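Local atomic coordinates of hypothetical protein aq_1494 (Aquifex aeolicus, PDB entry 2EGR), a protein that is of unproven function but probably hydrolyses fatty acyl-CoA thioesters, as a hotdog-fold member of the 4-hydroxybenzoyl-CoA thioesterase family. Residues E13-A16 with V20-S23; L77-L82 with F87-I92; K40-S45 with P119-E124. One frame throughout, in Å; residues are numbered along the deposited sequence.

Contact 1: E13-A16 with V20-S23; sequences ETDA and VHHS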
ATOM      1  N   GLU A  13       6.618   4.908  -0.138  1.00 12.34           N
ATOM      2  CA  GLU A  13       7.165   3.567  -0.473  1.00 12.82           C
ATOM      3  C   GLU A  13       8.215   3.035   0.515  1.00 13.55           C
ATOM      4  O   GLU A  13       8.599   1.861   0.421  1.00 13.11           O
ATOM      5  CB  GLU A  13       7.684   3.530  -1.925  1.00 12.54           C
ATOM      6  CG  GLU A  13       6.522   3.731  -2.873  1.00 12.83           C
ATOM      7  CD  GLU A  13       6.913   4.123  -4.305  1.00 15.58           C
ATOM      8  OE1 GLU A  13       8.114   4.419  -4.558  1.00 14.44           O
ATOM      9  OE2 GLU A  13       5.992   4.145  -5.126  1.00 14.70           O
ATOM     10  N   THR A  14       8.690   3.925   1.392  1.00 13.07           N
ATOM     11  CA  THR A  14       9.657   3.607   2.448  1.00 13.85           C
ATOM     12  C   THR A  14       8.902   3.050   3.664  1.00 13.92           C
ATOM     13  O   THR A  14       7.661   3.104   3.723  1.00 13.75           O
ATOM     14  CB  THR A  14      10.578   4.814   2.834  1.00 14.14           C
ATOM     15  OG1 THR A  14       9.800   5.890   3.345  1.00 16.50           O
ATOM     16  CG2 THR A  14      11.342   5.309   1.590  1.00 15.72           C
ATOM     17  N   ASP A  15       9.658   2.434   4.545  1.00 15.21           N
ATOM     18  CA  ASP A  15       9.188   2.067   5.876  1.00 15.35           C
ATOM     19  C   ASP A  15      10.129   2.668   6.931  1.00 15.92           C
ATOM     20  O   ASP A  15      11.077   3.419   6.591  1.00 16.90           O
ATOM     21  CB  ASP A  15       9.042   0.547   6.014  1.00 14.81           C
ATOM     22  CG  ASP A  15      10.368  -0.231   5.849  1.00 15.89           C
ATOM     23  OD1 ASP A  15      11.491   0.320   6.101  1.00 19.26           O
ATOM     24  OD2 ASP A  15      10.262  -1.413   5.423  1.00 19.25           O
ATOM     25  N   ALA A  16       9.865   2.345   8.195  1.00 16.17           N
ATOM     26  CA  ALA A  16      10.635   2.889   9.307  1.00 18.06           C
ATOM     27  C   ALA A  16      12.117   2.485   9.293  1.00 18.24           C
ATOM     28  O   ALA A  16      12.918   3.105  10.009  1.00 19.91           O
ATOM     29  CB  ALA A  16       9.997   2.489  10.624  1.00 18.10           C
ATOM     30  N   VAL A  20      13.049   1.321   0.925  1.00 14.56           N
ATOM     31  CA  VAL A  20      11.840   0.843   0.239  1.00 15.16           C
ATOM     32  C   VAL A  20      11.417  -0.540   0.757  1.00 14.63           C
ATOM     33  O   VAL A  20      12.209  -1.498   0.759  1.00 14.14           O
ATOM     34  CB  VAL A  20      12.009   0.826  -1.278  1.00 15.12           C
ATOM     35  CG1 VAL A  20      10.764   0.235  -1.966  1.00 14.87           C
ATOM     36  CG2 VAL A  20      12.239   2.266  -1.746  1.00 14.66           C
ATOM     37  N   HIS A  21      10.146  -0.641   1.183  1.00 13.32           N
ATOM     38  CA  HIS A  21       9.673  -1.908   1.712  1.00 14.35           C
ATOM     39  C   HIS A  21       9.776  -3.015   0.634  1.00 14.39           C
ATOM     40  O   HIS A  21       9.433  -2.789  -0.536  1.00 13.92           O
ATOM     41  CB  HIS A  21       8.221  -1.793   2.210  1.00 13.45           C
ATOM     42  CG  HIS A  21       7.741  -3.038   2.896  1.00 14.58           C
ATOM     43  ND1 HIS A  21       7.964  -3.297   4.240  1.00 18.21           N
ATOM     44  CD2 HIS A  21       7.068  -4.103   2.413  1.00 12.45           C
ATOM     45  CE1 HIS A  21       7.448  -4.479   4.545  1.00 15.45           C
ATOM     46  NE2 HIS A  21       6.896  -4.986   3.456  1.00 19.42           N
ATOM     47  N   HIS A  22      10.204  -4.224   1.016  1.00 14.66           N
ATOM     48  CA  HIS A  22      10.428  -5.285   0.022  1.00 14.70           C
ATOM     49  C   HIS A  22       9.222  -5.606  -0.884  1.00 14.22           C
ATOM     50  O   HIS A  22       9.384  -5.983  -2.044  1.00 14.15           O
ATOM     51  CB  HIS A  22      10.977  -6.576   0.664  1.00 15.57           C
ATOM     52  CG  HIS A  22      10.027  -7.251   1.618  1.00 14.18           C
ATOM     53  ND1 HIS A  22       9.934  -6.896   2.947  1.00 19.50           N
ATOM     54  CD2 HIS A  22       9.154  -8.265   1.440  1.00 19.61           C
ATOM     55  CE1 HIS A  22       9.039  -7.666   3.543  1.00 19.94           C
ATOM     56  NE2 HIS A  22       8.554  -8.511   2.650  1.00 20.32           N
ATOM     57  N   SER A  23       7.990  -5.447  -0.356  1.00 13.64           N
ATOM     58  CA  SER A  23       6.823  -5.784  -1.096  1.00 13.27           C
ATOM     59  C   SER A  23       6.600  -4.804  -2.260  1.00 13.33           C
ATOM     60  O   SER A  23       5.912  -5.137  -3.183  1.00 14.23           O
ATOM     61  CB  SER A  23       5.581  -5.774  -0.187  1.00 13.08           C
ATOM     62  OG  SER A  23       5.289  -4.449   0.247  1.00 14.98           O
TER
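Asp-15 reaches across to the ring of His-21, and one carboxylate oxygen takes the imidazole N-H. The ND1 of His-21 lies 3.2 Å from OD2 of Asp-15. The bond uses the anti lone pair of OD2 and meets the ring edge slightly tilted from its plane. Carboxylate and ring stand almost perpendicular, 82° apart. The CG of Asp-15 sits between its own N and carbonyl carbon (chi1 62°), which turns the carboxylate toward His-21. Its other oxygen, OD1, accepts the backbone N-H of Gln-17, so both oxygens are held. With an alanine here, ND1 of His-21 would probably lose this acceptor and the ring would be freer to turn. The backbones are bridged once, at Thr-14 and Val-20. There His-21 N donates to Glu-13 O at 3.0 Å, in the carbonyl plane. The same oxygen meets CA of Val-20 at 3.4 Å in a CA-H...O contact, and CG1 of Val-20 lies beside it at 3.6 Å. Asp-15 is the predicted active-site residue, the position expected for the catalytic carboxylate in this family. Tyr-12 of the second subunit and Glu-30 of the third pack on His-21. The contact folds the loop after strand 3-8 back on the start of helix 22-39. The OE2 of Glu-13 forms a salt bridge with Arg-7 of that strand. Tyr-28 of the helix packs on Val-20, and its OH is hydrogen-bonded to OE1 of Glu-13.

Contact 2: L77-L82 with F87-I92; sequences LNLEEL and FTFSYI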
ATOM      1  N   LEU A  77      14.070  -4.929 -17.741  1.00 20.66           N
ATOM      2  CA  LEU A  77      13.202  -6.087 -17.927  1.00 21.91           C
ATOM      3  C   LEU A  77      13.693  -6.883 -19.120  1.00 23.67           C
ATOM      4  O   LEU A  77      14.057  -6.287 -20.142  1.00 22.68           O
ATOM      5  CB  LEU A  77      11.776  -5.570 -18.199  1.00 21.92           C
ATOM      6  CG  LEU A  77      10.525  -6.393 -18.453  1.00 21.97           C
ATOM      7  CD1 LEU A  77       9.241  -5.576 -18.201  1.00 24.69           C
ATOM      8  CD2 LEU A  77      10.518  -6.924 -19.880  1.00 22.13           C
ATOM      9  N   ASN A  78      13.675  -8.213 -19.002  1.00 23.90           N
ATOM     10  CA  ASN A  78      13.964  -9.114 -20.123  1.00 25.57           C
ATOM     11  C   ASN A  78      12.969 -10.281 -20.179  1.00 26.64           C
ATOM     12  O   ASN A  78      12.628 -10.835 -19.134  1.00 25.89           O
ATOM     13  CB  ASN A  78      15.398  -9.627 -20.006  1.00 26.20           C
ATOM     14  CG  ASN A  78      15.813 -10.517 -21.204  1.00 31.16           C
ATOM     15  OD1 ASN A  78      15.702 -10.102 -22.372  1.00 36.79           O
ATOM     16  ND2 ASN A  78      16.275 -11.735 -20.915  1.00 31.22           N
ATOM     17  N   LEU A  79      12.486 -10.635 -21.374  1.00 26.92           N
ATOM     18  CA  LEU A  79      11.648 -11.826 -21.555  1.00 27.98           C
ATOM     19  C   LEU A  79      12.564 -13.027 -21.515  1.00 28.83           C
ATOM     20  O   LEU A  79      13.530 -13.120 -22.280  1.00 27.74           O
ATOM     21  CB  LEU A  79      10.869 -11.806 -22.884  1.00 28.03           C
ATOM     22  CG  LEU A  79       9.960 -12.999 -23.206  1.00 28.45           C
ATOM     23  CD1 LEU A  79       8.761 -13.016 -22.286  1.00 27.73           C
ATOM     24  CD2 LEU A  79       9.498 -12.995 -24.693  1.00 28.72           C
ATOM     25  N   GLU A  80      12.279 -13.922 -20.578  1.00 28.91           N
ATOM     26  CA  GLU A  80      13.151 -15.064 -20.303  1.00 30.46           C
ATOM     27  C   GLU A  80      12.642 -16.316 -20.957  1.00 31.39           C
ATOM     28  O   GLU A  80      13.419 -17.184 -21.329  1.00 32.52           O
ATOM     29  CB  GLU A  80      13.278 -15.300 -18.789  1.00 30.22           C
ATOM     30  CG  GLU A  80      14.202 -14.325 -18.068  1.00 30.64           C
ATOM     31  CD  GLU A  80      15.603 -14.283 -18.639  1.00 33.50           C
ATOM     32  OE1 GLU A  80      16.009 -15.253 -19.320  1.00 35.99           O
ATOM     33  OE2 GLU A  80      16.301 -13.276 -18.424  1.00 33.11           O
ATOM     34  N   GLU A  81      11.330 -16.420 -21.083  1.00 33.10           N
ATOM     35  CA  GLU A  81      10.708 -17.632 -21.579  1.00 34.92           C
ATOM     36  C   GLU A  81       9.335 -17.298 -22.117  1.00 35.24           C
ATOM     37  O   GLU A  81       8.625 -16.447 -21.564  1.00 34.47           O
ATOM     38  CB  GLU A  81      10.636 -18.709 -20.482  1.00 35.56           C
ATOM     39  CG  GLU A  81      10.402 -20.131 -21.012  1.00 41.00           C
ATOM     40  CD  GLU A  81       8.918 -20.477 -21.174  1.00 46.81           C
ATOM     41  OE1 GLU A  81       8.069 -19.594 -20.909  1.00 50.41           O
ATOM     42  OE2 GLU A  81       8.595 -21.630 -21.563  1.00 49.69           O
ATOM     43  N   LEU A  82       8.984 -17.949 -23.227  1.00 35.81           N
ATOM     44  CA  LEU A  82       7.675 -17.784 -23.849  1.00 36.56           C
ATOM     45  C   LEU A  82       7.198 -19.117 -24.432  1.00 37.30           C
ATOM     46  O   LEU A  82       7.753 -19.595 -25.427  1.00 37.38           O
ATOM     47  CB  LEU A  82       7.730 -16.682 -24.929  1.00 36.09           C
ATOM     48  CG  LEU A  82       6.461 -16.234 -25.664  1.00 36.46           C
ATOM     49  CD1 LEU A  82       5.428 -15.602 -24.728  1.00 34.23           C
ATOM     50  CD2 LEU A  82       6.804 -15.275 -26.829  1.00 36.72           C
ATOM     51  N   PHE A  87       4.639 -17.189 -19.835  1.00 28.43           N
ATOM     52  CA  PHE A  87       5.856 -16.419 -20.089  1.00 27.04           C
ATOM     53  C   PHE A  87       6.483 -15.965 -18.786  1.00 25.56           C
ATOM     54  O   PHE A  87       5.776 -15.844 -17.769  1.00 24.29           O
ATOM     55  CB  PHE A  87       5.585 -15.218 -21.013  1.00 27.20           C
ATOM     56  CG  PHE A  87       4.512 -14.273 -20.512  1.00 26.71           C
ATOM     57  CD1 PHE A  87       4.856 -13.113 -19.815  1.00 26.93           C
ATOM     58  CD2 PHE A  87       3.164 -14.520 -20.792  1.00 25.78           C
ATOM     59  CE1 PHE A  87       3.854 -12.219 -19.393  1.00 24.79           C
ATOM     60  CE2 PHE A  87       2.155 -13.646 -20.356  1.00 27.02           C
ATOM     61  CZ  PHE A  87       2.509 -12.487 -19.653  1.00 25.84           C
ATOM     62  N   THR A  88       7.793 -15.740 -18.828  1.00 24.56           N
ATOM     63  CA  THR A  88       8.629 -15.415 -17.658  1.00 24.34           C
ATOM     64  C   THR A  88       9.457 -14.170 -17.957  1.00 24.64           C
ATOM     65  O   THR A  88      10.166 -14.117 -18.978  1.00 23.94           O
ATOM     66  CB  THR A  88       9.580 -16.604 -17.261  1.00 24.36           C
ATOM     67  OG1 THR A  88       8.786 -17.749 -16.979  1.00 25.30           O
ATOM     68  CG2 THR A  88      10.422 -16.300 -16.022  1.00 24.87           C
ATOM     69  N   PHE A  89       9.339 -13.155 -17.094  1.00 22.97           N
ATOM     70  CA  PHE A  89      10.218 -12.008 -17.154  1.00 22.36           C
ATOM     71  C   PHE A  89      11.290 -12.070 -16.094  1.00 22.21           C
ATOM     72  O   PHE A  89      11.041 -12.566 -14.981  1.00 21.71           O
ATOM     73  CB  PHE A  89       9.444 -10.683 -16.953  1.00 22.99           C
ATOM     74  CG  PHE A  89       8.528 -10.323 -18.078  1.00 24.26           C
ATOM     75  CD1 PHE A  89       9.029  -9.896 -19.303  1.00 25.91           C
ATOM     76  CD2 PHE A  89       7.149 -10.349 -17.894  1.00 26.37           C
ATOM     77  CE1 PHE A  89       8.146  -9.527 -20.342  1.00 25.18           C
ATOM     78  CE2 PHE A  89       6.265  -9.976 -18.919  1.00 27.59           C
ATOM     79  CZ  PHE A  89       6.762  -9.580 -20.144  1.00 25.33           C
ATOM     80  N   SER A  90      12.469 -11.554 -16.435  1.00 21.26           N
ATOM     81  CA  SER A  90      13.516 -11.287 -15.463  1.00 21.41           C
ATOM     82  C   SER A  90      13.693  -9.779 -15.321  1.00 21.38           C
ATOM     83  O   SER A  90      13.346  -9.005 -16.231  1.00 20.65           O
ATOM     84  CB  SER A  90      14.841 -12.007 -15.776  1.00 23.17           C
ATOM     85  OG  SER A  90      15.653 -11.307 -16.698  1.00 24.12           O
ATOM     86  N   TYR A  91      14.150  -9.366 -14.153  1.00 20.05           N
ATOM     87  CA  TYR A  91      14.269  -7.957 -13.829  1.00 19.76           C
ATOM     88  C   TYR A  91      15.575  -7.773 -13.108  1.00 19.97           C
ATOM     89  O   TYR A  91      15.956  -8.612 -12.246  1.00 20.50           O
ATOM     90  CB  TYR A  91      13.132  -7.446 -12.895  1.00 18.71           C
ATOM     91  CG  TYR A  91      11.740  -7.823 -13.275  1.00 18.74           C
ATOM     92  CD1 TYR A  91      10.923  -6.948 -13.951  1.00 17.13           C
ATOM     93  CD2 TYR A  91      11.226  -9.049 -12.927  1.00 18.26           C
ATOM     94  CE1 TYR A  91       9.623  -7.294 -14.292  1.00 16.33           C
ATOM     95  CE2 TYR A  91       9.943  -9.413 -13.258  1.00 15.26           C
ATOM     96  CZ  TYR A  91       9.149  -8.549 -13.947  1.00 13.55           C
ATOM     97  OH  TYR A  91       7.892  -8.933 -14.228  1.00 15.90           O
ATOM     98  N   ILE A  92      16.294  -6.708 -13.458  1.00 18.98           N
ATOM     99  CA  ILE A  92      17.381  -6.214 -12.636  1.00 20.01           C
ATOM    100  C   ILE A  92      17.104  -4.761 -12.256  1.00 19.90           C
ATOM    101  O   ILE A  92      16.775  -3.937 -13.109  1.00 18.23           O
ATOM    102  CB  ILE A  92      18.794  -6.317 -13.322  1.00 21.11           C
ATOM    103  CG1 ILE A  92      19.056  -7.760 -13.758  1.00 23.46           C
ATOM    104  CG2 ILE A  92      19.875  -5.875 -12.354  1.00 22.13           C
ATOM    105  CD1 ILE A  92      19.937  -7.891 -15.012  1.00 29.31           C
TER
HETATM  106  O   HOH W   1       7.150 -19.374 -18.659  1.00 35.50           O
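Residues 77-82 and 87-92 pair as antiparallel strands, their segment axes 4.5 Å apart at 149°, with a classic beta bulge where Glu-80 and Glu-81 both face Thr-88. Asn-78 and Ser-90 form a hydrogen-bonded pair. At the bulge Thr-88 O takes the N-H of Glu-80 at 2.7 Å and, weakly, that of Glu-81. One sheet face carries Leu-77, Leu-79, Leu-82, Phe-87, Phe-89 and Tyr-91. Here CD2 of Leu-77 presses on CD1 of Phe-89 at 3.4 Å, and CD1 of Leu-79 reaches CE1 of the same ring at 4.0 Å. Farther along, CD1 of Leu-82 touches CB of Phe-87 at 3.7 Å. Asn-78, Glu-81, Thr-88 and Ser-90 point to the other face. The side chain of Glu-80 bends at chi2 (-56°), which brings its carboxylate back to Ser-90. The OG of Ser-90 donates to the anti lone pair of Glu-80 OE2 at 2.7 Å. The ND2 of Asn-78 donates to that oxygen too, at 2.9 Å, from above the carboxylate plane. Two donors thus grip OE2. The two strands form a beta hairpin of the antiparallel hotdog sheet. Strand 98-111 pairs with the far side of strand 86-95. Helix 22-39 packs on the apolar face through Phe-36 on Leu-77 and Phe-29, which stacks on Tyr-91. Leu-126 of helix 120-126 covers Leu-82, Phe-87 and Phe-89.

Contact 3: K40-S45 with P119-E124; sequences KGFPYS and PKEVLE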
ATOM      1  N   LYS A  40       5.118  -0.938 -26.527  1.00 29.41           N
ATOM      2  CA  LYS A  40       4.997  -1.813 -27.708  1.00 30.89           C
ATOM      3  C   LYS A  40       3.612  -1.716 -28.397  1.00 30.42           C
ATOM      4  O   LYS A  40       3.343  -2.408 -29.397  1.00 30.82           O
ATOM      5  CB  LYS A  40       5.282  -3.284 -27.328  1.00 30.97           C
ATOM      6  CG  LYS A  40       6.622  -3.576 -26.616  1.00 34.46           C
ATOM      7  CD  LYS A  40       7.831  -3.685 -27.526  1.00 39.50           C
ATOM      8  CE  LYS A  40       7.868  -4.990 -28.332  1.00 42.45           C
ATOM      9  NZ  LYS A  40       8.554  -6.101 -27.628  1.00 44.01           N
ATOM     10  N   GLY A  41       2.744  -0.873 -27.848  1.00 29.79           N
ATOM     11  CA  GLY A  41       1.435  -0.547 -28.420  1.00 29.25           C
ATOM     12  C   GLY A  41       0.316  -1.539 -28.156  1.00 28.95           C
ATOM     13  O   GLY A  41      -0.684  -1.548 -28.869  1.00 28.99           O
ATOM     14  N   PHE A  42       0.469  -2.380 -27.134  1.00 28.43           N
ATOM     15  CA  PHE A  42      -0.608  -3.307 -26.758  1.00 27.76           C
ATOM     16  C   PHE A  42      -0.703  -3.277 -25.239  1.00 27.78           C
ATOM     17  O   PHE A  42      -0.257  -4.227 -24.579  1.00 26.71           O
ATOM     18  CB  PHE A  42      -0.314  -4.738 -27.260  1.00 28.50           C
ATOM     19  CG  PHE A  42      -1.520  -5.677 -27.268  1.00 28.38           C
ATOM     20  CD1 PHE A  42      -2.726  -5.347 -26.635  1.00 31.59           C
ATOM     21  CD2 PHE A  42      -1.434  -6.916 -27.917  1.00 32.04           C
ATOM     22  CE1 PHE A  42      -3.825  -6.225 -26.653  1.00 30.45           C
ATOM     23  CE2 PHE A  42      -2.520  -7.809 -27.927  1.00 30.92           C
ATOM     24  CZ  PHE A  42      -3.722  -7.450 -27.298  1.00 30.90           C
ATOM     25  N   PRO A  43      -1.282  -2.185 -24.681  1.00 26.92           N
ATOM     26  CA  PRO A  43      -1.274  -2.078 -23.225  1.00 26.91           C
ATOM     27  C   PRO A  43      -2.151  -3.166 -22.625  1.00 27.26           C
ATOM     28  O   PRO A  43      -3.116  -3.631 -23.285  1.00 25.89           O
ATOM     29  CB  PRO A  43      -1.895  -0.698 -22.951  1.00 27.37           C
ATOM     30  CG  PRO A  43      -1.993   0.008 -24.289  1.00 27.84           C
ATOM     31  CD  PRO A  43      -2.010  -1.071 -25.328  1.00 27.90           C
ATOM     32  N   TYR A  44      -1.813  -3.562 -21.386  1.00 26.32           N
ATOM     33  CA  TYR A  44      -2.591  -4.537 -20.647  1.00 26.51           C
ATOM     34  C   TYR A  44      -4.082  -4.185 -20.591  1.00 26.54           C
ATOM     35  O   TYR A  44      -4.909  -5.075 -20.682  1.00 25.98           O
ATOM     36  CB  TYR A  44      -2.002  -4.749 -19.248  1.00 26.67           C
ATOM     37  CG  TYR A  44      -2.715  -5.827 -18.461  1.00 27.54           C
ATOM     38  CD1 TYR A  44      -2.924  -7.099 -19.019  1.00 27.26           C
ATOM     39  CD2 TYR A  44      -3.205  -5.578 -17.184  1.00 26.90           C
ATOM     40  CE1 TYR A  44      -3.598  -8.104 -18.315  1.00 28.47           C
ATOM     41  CE2 TYR A  44      -3.874  -6.599 -16.468  1.00 28.33           C
ATOM     42  CZ  TYR A  44      -4.065  -7.840 -17.045  1.00 28.12           C
ATOM     43  OH  TYR A  44      -4.742  -8.837 -16.370  1.00 30.04           O
ATOM     44  N   SER A  45      -4.413  -2.896 -20.457  1.00 27.34           N
ATOM     45  CA  SER A  45      -5.802  -2.436 -20.435  1.00 29.06           C
ATOM     46  C   SER A  45      -6.609  -2.917 -21.660  1.00 29.71           C
ATOM     47  O   SER A  45      -7.748  -3.339 -21.501  1.00 30.68           O
ATOM     48  CB  SER A  45      -5.907  -0.898 -20.256  1.00 28.79           C
ATOM     49  OG  SER A  45      -5.263  -0.195 -21.326  1.00 30.09           O
ATOM     50  N   PRO A 119      -2.605 -15.589 -27.052  1.00 44.46           N
ATOM     51  CA  PRO A 119      -3.010 -15.143 -28.398  1.00 44.87           C
ATOM     52  C   PRO A 119      -1.810 -14.687 -29.229  1.00 45.48           C
ATOM     53  O   PRO A 119      -0.873 -14.108 -28.680  1.00 45.18           O
ATOM     54  CB  PRO A 119      -3.943 -13.965 -28.109  1.00 44.92           C
ATOM     55  CG  PRO A 119      -4.491 -14.254 -26.740  1.00 44.70           C
ATOM     56  CD  PRO A 119      -3.349 -14.875 -25.995  1.00 44.72           C
ATOM     57  N   LYS A 120      -1.827 -14.967 -30.533  1.00 45.90           N
ATOM     58  CA  LYS A 120      -0.690 -14.633 -31.399  1.00 47.08           C
ATOM     59  C   LYS A 120      -0.373 -13.139 -31.381  1.00 46.42           C
ATOM     60  O   LYS A 120       0.791 -12.753 -31.420  1.00 46.35           O
ATOM     61  CB  LYS A 120      -0.905 -15.145 -32.831  1.00 47.23           C
ATOM     62  CG  LYS A 120      -0.595 -16.637 -32.981  1.00 48.60           C
ATOM     63  CD  LYS A 120      -0.676 -17.102 -34.441  1.00 49.26           C
ATOM     64  CE  LYS A 120      -0.642 -18.633 -34.527  1.00 52.41           C
ATOM     65  NZ  LYS A 120      -0.596 -19.127 -35.942  1.00 53.86           N
ATOM     66  N   GLU A 121      -1.420 -12.320 -31.289  1.00 46.17           N
ATOM     67  CA  GLU A 121      -1.304 -10.873 -31.105  1.00 45.77           C
ATOM     68  C   GLU A 121      -0.484 -10.489 -29.850  1.00 44.78           C
ATOM     69  O   GLU A 121       0.293  -9.519 -29.868  1.00 44.34           O
ATOM     70  CB  GLU A 121      -2.706 -10.245 -31.074  1.00 45.75           C
ATOM     71  CG  GLU A 121      -3.713 -11.047 -30.214  1.00 47.78           C
ATOM     72  CD  GLU A 121      -5.181 -10.731 -30.507  1.00 47.72           C
ATOM     73  OE1 GLU A 121      -5.577 -10.702 -31.701  1.00 50.92           O
ATOM     74  OE2 GLU A 121      -5.941 -10.536 -29.531  1.00 48.94           O
ATOM     75  N   VAL A 122      -0.640 -11.260 -28.775  1.00 43.38           N
ATOM     76  CA  VAL A 122       0.137 -11.032 -27.552  1.00 42.21           C
ATOM     77  C   VAL A 122       1.562 -11.567 -27.689  1.00 41.63           C
ATOM     78  O   VAL A 122       2.515 -10.923 -27.244  1.00 41.02           O
ATOM     79  CB  VAL A 122      -0.549 -11.626 -26.304  1.00 42.16           C
ATOM     80  CG1 VAL A 122       0.288 -11.333 -25.051  1.00 42.41           C
ATOM     81  CG2 VAL A 122      -1.954 -11.071 -26.157  1.00 41.94           C
ATOM     82  N   LEU A 123       1.708 -12.740 -28.316  1.00 41.36           N
ATOM     83  CA  LEU A 123       3.033 -13.287 -28.620  1.00 41.15           C
ATOM     84  C   LEU A 123       3.892 -12.267 -29.364  1.00 41.13           C
ATOM     85  O   LEU A 123       5.073 -12.099 -29.051  1.00 40.31           O
ATOM     86  CB  LEU A 123       2.918 -14.575 -29.437  1.00 41.16           C
ATOM     87  CG  LEU A 123       2.275 -15.763 -28.708  1.00 41.09           C
ATOM     88  CD1 LEU A 123       1.831 -16.848 -29.689  1.00 39.66           C
ATOM     89  CD2 LEU A 123       3.206 -16.337 -27.630  1.00 41.23           C
ATOM     90  N   GLU A 124       3.266 -11.583 -30.329  1.00 41.58           N
ATOM     91  CA  GLU A 124       3.900 -10.530 -31.130  1.00 42.41           C
ATOM     92  C   GLU A 124       4.532  -9.434 -30.252  1.00 41.48           C
ATOM     93  O   GLU A 124       5.720  -9.122 -30.402  1.00 41.24           O
ATOM     94  CB  GLU A 124       2.901  -9.962 -32.169  1.00 42.26           C
ATOM     95  CG  GLU A 124       2.803 -10.805 -33.479  1.00 44.71           C
ATOM     96  CD  GLU A 124       1.424 -10.755 -34.204  1.00 45.64           C
ATOM     97  OE1 GLU A 124       0.706  -9.713 -34.161  1.00 49.07           O
ATOM     98  OE2 GLU A 124       1.063 -11.777 -34.846  1.00 48.38           O
TER
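Phe-42 carries the contact, its ring set against the first turn of helix 120-126. The segment starts at Lys-40, just after helix 22-39. Its NZ donates to the backbone O of Val-125, which ties this connection to the C-terminal helix. Gly-41 follows with positive phi (81°) and closes the preceding helix in a Schellman motif. Glycine suits that backbone shape. Next comes Phe-42. With CG anti to the backbone N (chi1 -164°), its ring is carried to the helix. The CE2 of Phe-42 meets CG2 of Val-122 at 3.8 Å, and CZ is 4.2 Å from the same methyl. The two side chains cross at about a right angle. The ring edge also meets Glu-121, whose backbone O lies 3.7 Å from CD2 of Phe-42, near the ring plane. The CB of Glu-121 stands 4.0 Å from CE2 of Phe-42. Pro-43 then takes the N-cap position of helix 44-50, just as Pro-119 does for helix 120-126. Tyr-44 and Ser-45 start that first helix and turn to another boundary, where both pack on Tyr-69 of the fourth subunit. Met-47 touches both Phe-42 and Val-122, while Met-50 touches Phe-42 and Glu-121. Between these two segments the chemistry is van der Waals packing, without direct hydrogen bonds. The Phe-42 packing therefore rests on shape, and the Lys-40 bond to Val-125 adds a directional tie to the C-terminal helix.

From the N terminus, contact 1 comes first. It closes a short loop between strand 3-8 and helix 22-39, at the predicted active site. The chain then runs through helix 22-39 to residues 40-45, the first half of contact 3. Its partner, 119-124, comes only after most of the sheet. Contact 3 therefore closes a long loop and ties the C-terminal helix to the connection before helix 44-50. Contact 2 nests inside that loop as a local hairpin. Contacts 2 and 3 touch where CD1 of Leu-82 packs on CD2 of Leu-123 at 3.7 Å. Contact 1 stands apart, its centre about 32 Å from that of contact 3.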